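Local coordinates for protein anti-sigma-E factor ChrR (PDB 2Z2S) that inhibits the extracytoplasmic function sigma-E factor RpoE through a zinc-binding N-terminal domain and needs its C-terminal cupin-like domain to respond to singlet oxygen, at residues His6-Leu12 with Cys38-Ala42; Ala23-Val27 with Leu190-Asp194. One frame throughout, in Å; residues are numbered along the deposited sequence.

Interaction 1 (His6-Leu12 with Cys38-Ala42); sequences HVSDALL and CRARA. With ZN (zinc ion), chain I.
H6-L12, a loop that turns into the start of helix 9-17, runs beside the helical segment C38-A42, the CA atoms coming to 6.7 Å between H6 and C38 and to 5.9 Å between L12 and A42. A zinc ion joins the two at the H6-C38 end: H6 ND1 binds it at 2.0 Å and C38 SG at 2.2 Å, while H31 and C35 supply the other two ligands. Both side chains start beside their own backbone N, CG of H6 and SG of C38 lying anti to the carbonyl carbon, which brings imidazole and thiolate to the same metal. The sulfur is also approached by the backbone amide of V7, whose N lies 3.6 Å from C38 SG in a weak but nearly straight hydrogen bond (167°). R41, its chain extended from CG to NE, brings its guanidinium to H6. The R41 and H6 side chains cross at about a right angle, the guanidinium and ring planes 59° apart, with R41 NH2 3.8 Å from H6 CD2. The NE is held in a salt bridge by E37, and D9 adds an opposite charge nearby, OD1 standing 4.3 Å from R41 NH1 without an N-H aimed at it. At the helical end of H6-L12, L12 CD2 rests 3.7 Å from R41 CB, on the aliphatic part of the arginine. In this Cys2His2 site of the zinc-associated anti-sigma family, the metal pins the N-terminal loop to helix 36-54, and the V7 amide would probably draw some negative charge from the thiolate.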
loop_
_atom_site.group_PDB
_atom_site.type_symbol
_atom_site.label_atom_id
_atom_site.label_comp_id
_atom_site.label_asym_id
_atom_site.label_seq_id
_atom_site.Cartn_x
_atom_site.Cartn_y
_atom_site.Cartn_z
ATOM N N HIS B 6 4.565 9.785 -11.710
ATOM C CA HIS B 6 4.384 8.865 -10.601
ATOM C C HIS B 6 4.709 9.356 -9.209
ATOM O O HIS B 6 5.063 10.516 -9.006
ATOM C CB HIS B 6 5.184 7.614 -10.914
ATOM C CG HIS B 6 4.895 7.069 -12.277
ATOM N ND1 HIS B 6 3.718 6.423 -12.586
ATOM C CD2 HIS B 6 5.597 7.144 -13.432
ATOM C CE1 HIS B 6 3.704 6.124 -13.873
ATOM N NE2 HIS B 6 4.832 6.553 -14.409
ATOM N N VAL B 7 4.562 8.464 -8.241
ATOM C CA VAL B 7 4.842 8.806 -6.866
ATOM C C VAL B 7 6.336 8.653 -6.675
ATOM O O VAL B 7 6.914 7.651 -7.096
ATOM C CB VAL B 7 4.096 7.877 -5.899
ATOM C CG1 VAL B 7 4.399 8.258 -4.478
ATOM C CG2 VAL B 7 2.641 7.964 -6.138
ATOM N N SER B 8 6.962 9.655 -6.061
ATOM C CA SER B 8 8.406 9.632 -5.833
ATOM C C SER B 8 8.801 8.414 -5.024
ATOM O O SER B 8 7.999 7.880 -4.269
ATOM C CB SER B 8 8.844 10.894 -5.103
ATOM O OG SER B 8 8.244 10.965 -3.823
ATOM N N ASP B 9 10.041 7.971 -5.192
ATOM C CA ASP B 9 10.524 6.809 -4.472
ATOM C C ASP B 9 10.437 7.016 -2.976
ATOM O O ASP B 9 10.171 6.068 -2.241
ATOM C CB ASP B 9 11.967 6.481 -4.871
ATOM C CG ASP B 9 12.080 5.985 -6.313
ATOM O OD1 ASP B 9 11.158 5.267 -6.759
ATOM O OD2 ASP B 9 13.096 6.296 -6.988
ATOM N N ALA B 10 10.650 8.259 -2.535
ATOM C CA ALA B 10 10.607 8.602 -1.113
ATOM C C ALA B 10 9.187 8.494 -0.554
ATOM O O ALA B 10 8.978 8.129 0.605
ATOM C CB ALA B 10 11.146 9.973 -0.908
ATOM N N LEU B 11 8.198 8.806 -1.369
ATOM C CA LEU B 11 6.834 8.678 -0.896
ATOM C C LEU B 11 6.399 7.207 -0.913
ATOM O O LEU B 11 5.579 6.777 -0.095
ATOM C CB LEU B 11 5.891 9.507 -1.762
ATOM C CG LEU B 11 5.762 10.982 -1.421
ATOM C CD1 LEU B 11 4.623 11.574 -2.226
ATOM C CD2 LEU B 11 5.499 11.122 0.052
ATOM N N LEU B 12 6.939 6.441 -1.854
ATOM C CA LEU B 12 6.627 5.025 -1.956
ATOM C C LEU B 12 7.265 4.270 -0.796
ATOM O O LEU B 12 6.698 3.307 -0.287
ATOM C CB LEU B 12 7.126 4.480 -3.282
ATOM C CG LEU B 12 6.028 4.162 -4.298
ATOM C CD1 LEU B 12 4.881 5.156 -4.265
ATOM C CD2 LEU B 12 6.669 4.144 -5.636
ATOM N N CYS B 38 3.634 2.021 -10.520
ATOM C CA CYS B 38 3.882 2.368 -9.120
ATOM C C CYS B 38 3.467 1.221 -8.197
ATOM O O CYS B 38 4.002 1.040 -7.093
ATOM C CB CYS B 38 3.143 3.662 -8.744
ATOM S SG CYS B 38 3.772 5.177 -9.563
ATOM N N ARG B 39 2.509 0.436 -8.665
ATOM C CA ARG B 39 2.032 -0.702 -7.903
ATOM C C ARG B 39 3.150 -1.752 -7.801
ATOM O O ARG B 39 3.331 -2.400 -6.765
ATOM C CB ARG B 39 0.821 -1.286 -8.600
ATOM C CG ARG B 39 -0.004 -2.196 -7.737
ATOM C CD ARG B 39 -1.006 -2.860 -8.625
ATOM N NE ARG B 39 -2.389 -2.470 -8.386
ATOM C CZ ARG B 39 -3.067 -2.760 -7.282
ATOM N NH1 ARG B 39 -2.471 -3.429 -6.304
ATOM N NH2 ARG B 39 -4.355 -2.440 -7.180
ATOM N N ALA B 40 3.900 -1.924 -8.883
ATOM C CA ALA B 40 5.013 -2.865 -8.881
ATOM C C ALA B 40 6.171 -2.317 -8.042
ATOM O O ALA B 40 6.941 -3.084 -7.441
ATOM C CB ALA B 40 5.478 -3.115 -10.277
ATOM N N ARG B 41 6.315 -0.993 -8.025
ATOM C CA ARG B 41 7.369 -0.370 -7.224
ATOM C C ARG B 41 7.103 -0.554 -5.724
ATOM O O ARG B 41 8.008 -0.927 -4.961
ATOM C CB ARG B 41 7.457 1.106 -7.543
ATOM C CG ARG B 41 7.748 1.365 -8.981
ATOM C CD ARG B 41 8.101 2.813 -9.138
ATOM N NE ARG B 41 8.181 3.226 -10.529
ATOM C CZ ARG B 41 8.317 4.484 -10.925
ATOM N NH1 ARG B 41 8.400 5.460 -10.022
ATOM N NH2 ARG B 41 8.311 4.769 -12.223
ATOM N N ALA B 42 5.859 -0.296 -5.309
ATOM C CA ALA B 42 5.489 -0.469 -3.914
ATOM C C ALA B 42 5.800 -1.920 -3.534
ATOM O O ALA B 42 6.391 -2.213 -2.486
ATOM C CB ALA B 42 4.012 -0.186 -3.728
HETATM ZN ZN ZN I . 2.443 5.665 -11.248
#

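Interaction 2 (Ala23-Val27 with Leu190-Asp194); sequences AFSLV and LAATD
Helix 22-32 of the anti-sigma domain lies against strand 187-193 of the cupin-like domain, and A23-V27 with L190-D194 forms part of this buried domain interface. The axes of these two short segments come to 7.7 Å and run roughly antiparallel, 150° between their N-to-C directions. A192 is the meeting point: its CB lies 3.6 Å from V27 CG2 and 3.8 Å from F24 CD1, with A23 CB a little farther off. With CG1 of V27 anti to the backbone N (chi1 174°), CG2 lies anti to the carbonyl carbon, and this one methyl serves both A192 and L190, whose CG is 3.9 Å away; the valine and leucine side chains run past one another in opposing senses. F24 turns the edge of its ring to the last modelled residues. There A192 O lies near the ring plane, 3.4 Å from F24 CE1, and D194 CB meets CZ at the rim, the carboxylate plane tilted 62° from the ring. An alanine in place of F24 would probably open a gap beside A192 and deprive the D194 methylene of its aromatic neighbour. The carboxylate of D194 has its own anchor, OD1 accepting from the L146 backbone N. Strand 187-193 is paired on its two sides with strands 126-132 and 147-151; L148 and L150 of the latter also touch V27, while L26 and L190 both reach L119 on strand 115-119, so the helix packs across several strands of the antiparallel sheet.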
loop_
_atom_site.group_PDB
_atom_site.type_symbol
_atom_site.label_atom_id
_atom_site.label_comp_id
_atom_site.label_asym_id
_atom_site.label_seq_id
_atom_site.Cartn_x
_atom_site.Cartn_y
_atom_site.Cartn_z
ATOM N N ALA B 23 -4.059 11.161 4.918
ATOM C CA ALA B 23 -4.323 11.947 3.722
ATOM C C ALA B 23 -3.388 11.506 2.578
ATOM O O ALA B 23 -3.837 11.005 1.540
ATOM C CB ALA B 23 -4.140 13.454 4.035
ATOM N N PHE B 24 -2.087 11.692 2.774
ATOM C CA PHE B 24 -1.122 11.310 1.758
ATOM C C PHE B 24 -1.288 9.842 1.350
ATOM O O PHE B 24 -1.219 9.519 0.173
ATOM C CB PHE B 24 0.309 11.596 2.247
ATOM C CG PHE B 24 0.597 13.065 2.435
ATOM C CD1 PHE B 24 0.276 13.975 1.440
ATOM C CD2 PHE B 24 1.191 13.536 3.593
ATOM C CE1 PHE B 24 0.537 15.322 1.595
ATOM C CE2 PHE B 24 1.455 14.891 3.750
ATOM C CZ PHE B 24 1.127 15.779 2.746
ATOM N N SER B 25 -1.517 8.958 2.316
ATOM C CA SER B 25 -1.730 7.546 2.013
ATOM C C SER B 25 -2.911 7.402 1.073
ATOM O O SER B 25 -2.955 6.506 0.244
ATOM C CB SER B 25 -2.033 6.762 3.282
ATOM O OG SER B 25 -0.966 6.863 4.204
ATOM N N LEU B 26 -3.889 8.281 1.210
ATOM C CA LEU B 26 -5.051 8.220 0.344
ATOM C C LEU B 26 -4.694 8.540 -1.117
ATOM O O LEU B 26 -5.131 7.876 -2.046
ATOM C CB LEU B 26 -6.119 9.188 0.860
ATOM C CG LEU B 26 -7.459 9.202 0.115
ATOM C CD1 LEU B 26 -7.916 7.768 -0.141
ATOM C CD2 LEU B 26 -8.519 9.981 0.947
ATOM N N VAL B 27 -3.890 9.562 -1.327
ATOM C CA VAL B 27 -3.541 9.914 -2.683
ATOM C C VAL B 27 -2.594 8.904 -3.289
ATOM O O VAL B 27 -2.787 8.455 -4.421
ATOM C CB VAL B 27 -2.893 11.294 -2.732
ATOM C CG1 VAL B 27 -2.400 11.586 -4.116
ATOM C CG2 VAL B 27 -3.905 12.338 -2.314
ATOM N N LEU B 190 -7.690 14.939 -6.799
ATOM C CA LEU B 190 -7.660 14.528 -5.405
ATOM C C LEU B 190 -6.378 15.149 -4.869
ATOM O O LEU B 190 -5.285 14.855 -5.357
ATOM C CB LEU B 190 -7.590 13.012 -5.274
ATOM C CG LEU B 190 -7.503 12.505 -3.832
ATOM C CD1 LEU B 190 -8.627 13.081 -2.986
ATOM C CD2 LEU B 190 -7.564 10.993 -3.851
ATOM N N ALA B 191 -6.509 16.033 -3.890
ATOM C CA ALA B 191 -5.337 16.674 -3.337
ATOM C C ALA B 191 -5.182 16.399 -1.856
ATOM O O ALA B 191 -6.142 16.080 -1.151
ATOM C CB ALA B 191 -5.395 18.157 -3.596
ATOM N N ALA B 192 -3.948 16.513 -1.397
ATOM C CA ALA B 192 -3.636 16.279 -0.013
ATOM C C ALA B 192 -2.501 17.216 0.354
ATOM O O ALA B 192 -1.498 17.287 -0.363
ATOM C CB ALA B 192 -3.222 14.834 0.176
ATOM N N THR B 193 -2.670 17.948 1.455
ATOM C CA THR B 193 -1.654 18.880 1.930
ATOM C C THR B 193 -1.345 18.625 3.389
ATOM O O THR B 193 -2.182 18.098 4.127
ATOM C CB THR B 193 -2.120 20.320 1.838
ATOM O OG1 THR B 193 -2.967 20.471 0.697
ATOM C CG2 THR B 193 -0.923 21.243 1.708
ATOM N N ASP B 194 -0.140 19.002 3.805
ATOM C CA ASP B 194 0.259 18.828 5.198
ATOM C C ASP B 194 0.588 20.180 5.811
ATOM O O ASP B 194 1.508 20.218 6.664
ATOM C CB ASP B 194 1.476 17.895 5.314
ATOM C CG ASP B 194 2.749 18.497 4.720
ATOM O OD1 ASP B 194 2.690 19.068 3.612
ATOM O OD2 ASP B 194 3.817 18.382 5.354
#

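From the N terminus the chain passes H6-L12 and finishes helix 9-17, then enters helix 22-32 at A23-V27. After H31 and C35 it reaches C38-A42, where interaction 1 closes a loop whose 25 intervening residues are mostly helical. Interaction 2 closes much later, once helix 36-54 and the strands of the cupin-like domain have been traversed and the last modelled residues, L190-D194, are reached. The two loops therefore cross. Their centres are about 14 Å apart and they do not touch, but helix 22-32 connects them: near one end it faces the sheet, and farther along it carries H31 to the zinc. Interaction 1 ties the N-terminal loop to helix 36-54; interaction 2 packs the anti-sigma domain against the cupin-like domain.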